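Local coordinates for crystal protein (Bacillus thuringiensis serovar dakota, PDB 2ZTB), which probably kills susceptible cancer cells by forming pores in their membranes, as an activated aerolysin-like beta-pore-forming toxin of the parasporin-2 family, at residues T118-T123 / A187-D192; P200-V203 / H208-W211. One frame throughout, in Å; residues are numbered along the deposited sequence.

Contact 1. Residues T118-T123 / A187-D192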
ATOM      1  N   THR A 118       0.363   9.226  10.769  1.00 55.44           N
ATOM      2  CA  THR A 118       0.857  10.570  11.126  1.00 55.74           C
ATOM      3  C   THR A 118       1.791  11.232  10.088  1.00 56.27           C
ATOM      4  O   THR A 118       2.285  12.351  10.298  1.00 55.88           O
ATOM      5  CB  THR A 118       1.587  10.548  12.505  1.00 55.05           C
ATOM      6  OG1 THR A 118       2.631   9.584  12.456  1.00 56.60           O
ATOM      7  CG2 THR A 118       0.640  10.202  13.651  1.00 53.01           C
ATOM      8  N   GLY A 119       2.076  10.514   9.001  1.00 57.29           N
ATOM      9  CA  GLY A 119       2.786  11.087   7.851  1.00 57.38           C
ATOM     10  C   GLY A 119       4.298  10.979   7.852  1.00 57.38           C
ATOM     11  O   GLY A 119       4.991  11.933   7.520  1.00 57.62           O
ATOM     12  N   PHE A 120       4.806   9.827   8.249  1.00 57.61           N
ATOM     13  CA  PHE A 120       6.200   9.496   8.040  1.00 58.63           C
ATOM     14  C   PHE A 120       6.568   9.578   6.564  1.00 59.22           C
ATOM     15  O   PHE A 120       5.707   9.424   5.691  1.00 59.67           O
ATOM     16  CB  PHE A 120       6.498   8.098   8.579  1.00 58.72           C
ATOM     17  CG  PHE A 120       6.524   8.026  10.079  1.00 58.33           C
ATOM     18  CD1 PHE A 120       5.385   7.664  10.787  1.00 58.70           C
ATOM     19  CD2 PHE A 120       7.685   8.349  10.780  1.00 57.47           C
ATOM     20  CE1 PHE A 120       5.409   7.606  12.192  1.00 60.37           C
ATOM     21  CE2 PHE A 120       7.723   8.300  12.181  1.00 56.34           C
ATOM     22  CZ  PHE A 120       6.587   7.919  12.887  1.00 57.27           C
ATOM     23  N   LYS A 121       7.837   9.861   6.289  1.00 59.73           N
ATOM     24  CA  LYS A 121       8.307   9.989   4.913  1.00 60.40           C
ATOM     25  C   LYS A 121       9.390   8.951   4.648  1.00 60.14           C
ATOM     26  O   LYS A 121      10.564   9.268   4.638  1.00 60.72           O
ATOM     27  CB  LYS A 121       8.833  11.411   4.648  1.00 60.30           C
ATOM     28  CG  LYS A 121       7.851  12.524   5.000  1.00 60.85           C
ATOM     29  CD  LYS A 121       8.407  13.903   4.664  1.00 61.29           C
ATOM     30  CE  LYS A 121       7.381  14.990   4.927  1.00 62.89           C
ATOM     31  NZ  LYS A 121       7.054  15.066   6.388  1.00 66.20           N
ATOM     32  N   PHE A 122       8.981   7.705   4.468  1.00 60.51           N
ATOM     33  CA  PHE A 122       9.896   6.627   4.091  1.00 60.19           C
ATOM     34  C   PHE A 122      10.250   6.635   2.624  1.00 60.56           C
ATOM     35  O   PHE A 122       9.392   6.835   1.763  1.00 60.92           O
ATOM     36  CB  PHE A 122       9.317   5.273   4.455  1.00 59.69           C
ATOM     37  CG  PHE A 122       9.302   5.005   5.929  1.00 59.98           C
ATOM     38  CD1 PHE A 122       8.186   5.307   6.688  1.00 58.79           C
ATOM     39  CD2 PHE A 122      10.410   4.437   6.555  1.00 60.16           C
ATOM     40  CE1 PHE A 122       8.163   5.043   8.047  1.00 60.27           C
ATOM     41  CE2 PHE A 122      10.399   4.175   7.919  1.00 60.00           C
ATOM     42  CZ  PHE A 122       9.272   4.487   8.668  1.00 59.23           C
ATOM     43  N   THR A 123      11.534   6.401   2.371  1.00 61.13           N
ATOM     44  CA  THR A 123      12.137   6.398   1.052  1.00 62.00           C
ATOM     45  C   THR A 123      12.231   4.970   0.507  1.00 62.25           C
ATOM     46  O   THR A 123      12.065   4.748  -0.696  1.00 61.54           O
ATOM     47  CB  THR A 123      13.537   7.075   1.120  1.00 62.30           C
ATOM     48  OG1 THR A 123      13.377   8.491   0.983  1.00 63.79           O
ATOM     49  CG2 THR A 123      14.493   6.576   0.040  1.00 63.52           C
ATOM     50  N   ALA A 187       1.784  -2.402  10.091  1.00 58.08           N
ATOM     51  CA  ALA A 187       3.099  -2.660  10.652  1.00 57.94           C
ATOM     52  C   ALA A 187       3.386  -1.548  11.661  1.00 58.06           C
ATOM     53  O   ALA A 187       3.023  -0.391  11.425  1.00 57.56           O
ATOM     54  CB  ALA A 187       4.150  -2.663   9.560  1.00 57.58           C
ATOM     55  N   PRO A 188       4.022  -1.895  12.795  1.00 58.24           N
ATOM     56  CA  PRO A 188       4.453  -0.850  13.722  1.00 58.26           C
ATOM     57  C   PRO A 188       5.612  -0.040  13.125  1.00 58.71           C
ATOM     58  O   PRO A 188       6.494  -0.601  12.461  1.00 58.62           O
ATOM     59  CB  PRO A 188       4.921  -1.638  14.947  1.00 58.01           C
ATOM     60  CG  PRO A 188       5.322  -3.001  14.385  1.00 58.41           C
ATOM     61  CD  PRO A 188       4.366  -3.255  13.272  1.00 57.96           C
ATOM     62  N   ILE A 189       5.567   1.272  13.316  1.00 59.09           N
ATOM     63  CA  ILE A 189       6.715   2.136  13.072  1.00 59.77           C
ATOM     64  C   ILE A 189       7.368   2.429  14.426  1.00 59.85           C
ATOM     65  O   ILE A 189       6.672   2.770  15.391  1.00 60.08           O
ATOM     66  CB  ILE A 189       6.305   3.503  12.452  1.00 59.93           C
ATOM     67  CG1 ILE A 189       5.403   3.333  11.199  1.00 60.99           C
ATOM     68  CG2 ILE A 189       7.541   4.395  12.229  1.00 58.72           C
ATOM     69  CD1 ILE A 189       6.132   2.952   9.961  1.00 64.27           C
ATOM     70  N   THR A 190       8.690   2.314  14.498  1.00 59.60           N
ATOM     71  CA  THR A 190       9.406   2.597  15.745  1.00 59.63           C
ATOM     72  C   THR A 190      10.618   3.488  15.515  1.00 59.73           C
ATOM     73  O   THR A 190      11.322   3.353  14.511  1.00 60.10           O
ATOM     74  CB  THR A 190       9.865   1.320  16.475  1.00 59.44           C
ATOM     75  OG1 THR A 190      10.804   0.616  15.654  1.00 60.02           O
ATOM     76  CG2 THR A 190       8.676   0.412  16.820  1.00 59.51           C
ATOM     77  N   VAL A 191      10.851   4.402  16.452  1.00 59.47           N
ATOM     78  CA  VAL A 191      12.025   5.266  16.402  1.00 59.39           C
ATOM     79  C   VAL A 191      12.996   4.908  17.544  1.00 59.44           C
ATOM     80  O   VAL A 191      12.584   4.725  18.689  1.00 59.60           O
ATOM     81  CB  VAL A 191      11.625   6.779  16.393  1.00 59.27           C
ATOM     82  CG1 VAL A 191      12.803   7.662  16.762  1.00 58.63           C
ATOM     83  CG2 VAL A 191      11.074   7.173  15.022  1.00 58.49           C
ATOM     84  N   ASP A 192      14.276   4.777  17.209  1.00 59.28           N
ATOM     85  CA  ASP A 192      15.318   4.533  18.199  1.00 59.62           C
ATOM     86  C   ASP A 192      16.564   5.325  17.842  1.00 59.30           C
ATOM     87  O   ASP A 192      16.828   5.560  16.658  1.00 59.69           O
ATOM     88  CB  ASP A 192      15.641   3.033  18.324  1.00 59.63           C
ATOM     89  CG  ASP A 192      16.145   2.428  17.028  1.00 60.89           C
ATOM     90  OD1 ASP A 192      17.384   2.398  16.847  1.00 61.22           O
ATOM     91  OD2 ASP A 192      15.304   1.989  16.191  1.00 61.81           O
TER
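Phe-120 and Phe-122 sit in the loop that carries the chain from strand 96-116 into the two-stranded hairpin 126-142, and both turn inward onto Ile-189 of the long strand 168-199. The two segments share no hydrogen bond. Their backbones stay well apart, with Phe-120 CA 8.9 Å from Ile-189 CA, and the interval is bridged by side chains alone. Ile-189 works with both of its branches. The Ile-189 CG2 methyl, anti to the backbone N, lies over one face of the Phe-120 ring in a CH-pi contact: the methyl carbon is 3.8 Å from the ring centroid and 14° off the normal, shifted toward the rim, with CZ the nearest ring atom. The other branch swings beside the backbone N (chi1 -52°) and brings Ile-189 CD1 to 3.5 Å from Phe-122 CE1, meeting that ring obliquely. Ile-189 CG2 also comes to 4.0 Å from Phe-122 CZ, here in the plane of the ring at its edge, so this one methyl touches a face of the first phenylalanine and the rim of the second. Around them, Ala-15 and Leu-16 pack against Phe-120, while Ile-4 and Val-65 pack against Phe-122, which also makes a cation-pi contact with Lys-63. Ile-189 itself is held in the sheet by backbone bonding to Gly-224. Between 118-123 and 187-192 nothing polar bonds, and three buried side chains meet by close fit and shielding from water; the loop's polar ties, such as Thr-123 N to Glu-6, go elsewhere.

Contact 2. Residues P200-V203 / H208-W211; sequences PKRV and HYFW
Val-203 and His-208 face each other as an antiparallel hydrogen-bonded pair: Val-203 N to His-208 O is 3.0 Å and His-208 N to Val-203 O is 2.9 Å, both bonds nearly straight. The Trp-211 indole adds to this pair. Trp-211 NE1 donates to His-208 O at 3.1 Å, arriving on the opposite face of that carbonyl from Val-203 N, and makes a weak bond, bent to 130°, with Val-203 O. Val-203 CG2 lies 3.7 Å from Trp-211 CD1, an apolar touch beside these polar ones. Four residues link Val-203 to His-208 in a short surface hairpin of a single bridge, at the end of the elongated molecule remote from its C-terminus; past the corner at Tyr-209 the chain goes on to pair with strand 168-199. On the hairpin's outer side Arg-202 runs over the Tyr-209 ring. Arg-202 CG is over one face, 3.9 Å from the centroid of the Tyr-209 ring, and the guanidinium beyond it sets its own face above Tyr-209 CE1, the two planes 44° apart. An extended chain from CG to NE carries the group there, and NH1 is fixed by a hydrogen bond to Gly-207 O in the turn. Farther out, Tyr-31 stacks on the Trp-211 ring, Thr-33 touches Val-203, and backbone bonding ties Tyr-209 to Phe-199.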
ATOM      1  N   PRO A 200      25.012  27.198  25.303  1.00 55.54           N
ATOM      2  CA  PRO A 200      25.803  28.429  25.438  1.00 56.27           C
ATOM      3  C   PRO A 200      26.864  28.359  26.546  1.00 57.30           C
ATOM      4  O   PRO A 200      27.890  29.030  26.447  1.00 58.51           O
ATOM      5  CB  PRO A 200      24.743  29.494  25.783  1.00 55.79           C
ATOM      6  CG  PRO A 200      23.635  28.730  26.409  1.00 55.08           C
ATOM      7  CD  PRO A 200      23.598  27.419  25.677  1.00 54.76           C
ATOM      8  N   LYS A 201      26.608  27.568  27.589  1.00 57.80           N
ATOM      9  CA  LYS A 201      27.587  27.307  28.644  1.00 57.98           C
ATOM     10  C   LYS A 201      27.712  25.801  28.942  1.00 57.98           C
ATOM     11  O   LYS A 201      26.983  24.989  28.378  1.00 58.39           O
ATOM     12  CB  LYS A 201      27.220  28.088  29.906  1.00 57.97           C
ATOM     13  CG  LYS A 201      25.852  27.768  30.447  1.00 59.47           C
ATOM     14  CD  LYS A 201      25.505  28.729  31.525  1.00 62.01           C
ATOM     15  CE  LYS A 201      24.313  28.273  32.288  1.00 65.68           C
ATOM     16  NZ  LYS A 201      23.925  29.297  33.322  1.00 67.67           N
ATOM     17  N   ARG A 202      28.641  25.428  29.816  1.00 57.80           N
ATOM     18  CA  ARG A 202      28.762  24.032  30.241  1.00 57.81           C
ATOM     19  C   ARG A 202      27.574  23.688  31.141  1.00 56.22           C
ATOM     20  O   ARG A 202      27.282  24.414  32.074  1.00 56.27           O
ATOM     21  CB  ARG A 202      30.089  23.782  30.966  1.00 57.33           C
ATOM     22  CG  ARG A 202      31.317  23.744  30.055  1.00 59.53           C
ATOM     23  CD  ARG A 202      32.562  23.301  30.848  1.00 60.57           C
ATOM     24  NE  ARG A 202      33.821  23.373  30.090  1.00 67.35           N
ATOM     25  CZ  ARG A 202      34.282  22.469  29.212  1.00 69.73           C
ATOM     26  NH1 ARG A 202      33.597  21.368  28.902  1.00 70.10           N
ATOM     27  NH2 ARG A 202      35.462  22.681  28.622  1.00 71.37           N
ATOM     28  N   VAL A 203      26.878  22.598  30.820  1.00 54.90           N
ATOM     29  CA  VAL A 203      25.730  22.118  31.596  1.00 53.37           C
ATOM     30  C   VAL A 203      25.876  20.610  31.866  1.00 52.95           C
ATOM     31  O   VAL A 203      26.750  19.950  31.293  1.00 52.07           O
ATOM     32  CB  VAL A 203      24.354  22.351  30.845  1.00 53.92           C
ATOM     33  CG1 VAL A 203      24.020  23.844  30.678  1.00 53.06           C
ATOM     34  CG2 VAL A 203      24.325  21.618  29.498  1.00 51.29           C
ATOM     35  N   HIS A 208      29.457  20.048  30.319  1.00 50.94           N
ATOM     36  CA  HIS A 208      29.784  19.880  28.902  1.00 51.14           C
ATOM     37  C   HIS A 208      28.881  20.770  28.036  1.00 51.53           C
ATOM     38  O   HIS A 208      27.765  21.091  28.427  1.00 52.57           O
ATOM     39  CB  HIS A 208      29.687  18.386  28.501  1.00 50.70           C
ATOM     40  CG  HIS A 208      30.583  17.505  29.315  1.00 49.88           C
ATOM     41  ND1 HIS A 208      31.848  17.143  28.902  1.00 50.67           N
ATOM     42  CD2 HIS A 208      30.430  16.975  30.551  1.00 49.12           C
ATOM     43  CE1 HIS A 208      32.430  16.417  29.840  1.00 48.72           C
ATOM     44  NE2 HIS A 208      31.593  16.303  30.854  1.00 49.09           N
ATOM     45  N   TYR A 209      29.385  21.197  26.886  1.00 52.02           N
ATOM     46  CA  TYR A 209      28.628  21.994  25.926  1.00 52.35           C
ATOM     47  C   TYR A 209      27.725  21.138  25.038  1.00 52.55           C
ATOM     48  O   TYR A 209      26.674  21.594  24.614  1.00 53.03           O
ATOM     49  CB  TYR A 209      29.592  22.773  25.016  1.00 53.16           C
ATOM     50  CG  TYR A 209      30.372  23.880  25.690  1.00 53.31           C
ATOM     51  CD1 TYR A 209      31.706  23.714  26.010  1.00 54.00           C
ATOM     52  CD2 TYR A 209      29.769  25.096  25.997  1.00 54.97           C
ATOM     53  CE1 TYR A 209      32.439  24.726  26.620  1.00 54.67           C
ATOM     54  CE2 TYR A 209      30.484  26.116  26.617  1.00 55.73           C
ATOM     55  CZ  TYR A 209      31.820  25.917  26.919  1.00 55.38           C
ATOM     56  OH  TYR A 209      32.528  26.915  27.536  1.00 56.37           O
ATOM     57  N   PHE A 210      28.160  19.915  24.723  1.00 52.44           N
ATOM     58  CA  PHE A 210      27.422  19.026  23.827  1.00 52.29           C
ATOM     59  C   PHE A 210      26.824  17.834  24.551  1.00 51.43           C
ATOM     60  O   PHE A 210      27.536  17.109  25.248  1.00 50.99           O
ATOM     61  CB  PHE A 210      28.315  18.491  22.688  1.00 53.05           C
ATOM     62  CG  PHE A 210      29.056  19.559  21.914  1.00 54.91           C
ATOM     63  CD1 PHE A 210      28.548  20.848  21.781  1.00 56.12           C
ATOM     64  CD2 PHE A 210      30.256  19.252  21.286  1.00 56.84           C
ATOM     65  CE1 PHE A 210      29.232  21.817  21.071  1.00 56.46           C
ATOM     66  CE2 PHE A 210      30.945  20.218  20.557  1.00 58.15           C
ATOM     67  CZ  PHE A 210      30.428  21.506  20.457  1.00 57.00           C
ATOM     68  N   TRP A 211      25.527  17.611  24.322  1.00 50.61           N
ATOM     69  CA  TRP A 211      24.803  16.494  24.920  1.00 50.18           C
ATOM     70  C   TRP A 211      23.954  15.715  23.925  1.00 50.70           C
ATOM     71  O   TRP A 211      23.441  16.279  22.963  1.00 50.73           O
ATOM     72  CB  TRP A 211      23.916  16.996  26.068  1.00 48.88           C
ATOM     73  CG  TRP A 211      24.730  17.407  27.222  1.00 48.10           C
ATOM     74  CD1 TRP A 211      25.160  18.660  27.510  1.00 45.98           C
ATOM     75  CD2 TRP A 211      25.258  16.549  28.239  1.00 46.96           C
ATOM     76  NE1 TRP A 211      25.918  18.645  28.640  1.00 46.43           N
ATOM     77  CE2 TRP A 211      25.997  17.361  29.116  1.00 46.16           C
ATOM     78  CE3 TRP A 211      25.166  15.170  28.500  1.00 46.92           C
ATOM     79  CZ2 TRP A 211      26.651  16.851  30.248  1.00 46.24           C
ATOM     80  CZ3 TRP A 211      25.830  14.660  29.638  1.00 46.63           C
ATOM     81  CH2 TRP A 211      26.546  15.506  30.490  1.00 46.88           C
TER

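Both segments of contact 1 precede contact 2 in the sequence. Their centres are 31 Å apart and their nearest atoms about 14 Å. Strand 168-199 joins them: it supplies 187-192 to contact 1, runs on to the corner at Pro-200 and Lys-201, and pairs with strand 210-214, part of which lies in contact 2. The centre of contact 1, which is buried, is about 14 Å from the centre of the chain; that of the surface contact 2 is about 45 Å from it. In aerolysin-like toxins a hairpin such as 126-142 is thought to insert into the membrane, so contact 1 lies beside the probable pore-forming element, whereas contact 2 lies at a distant end of the molecule.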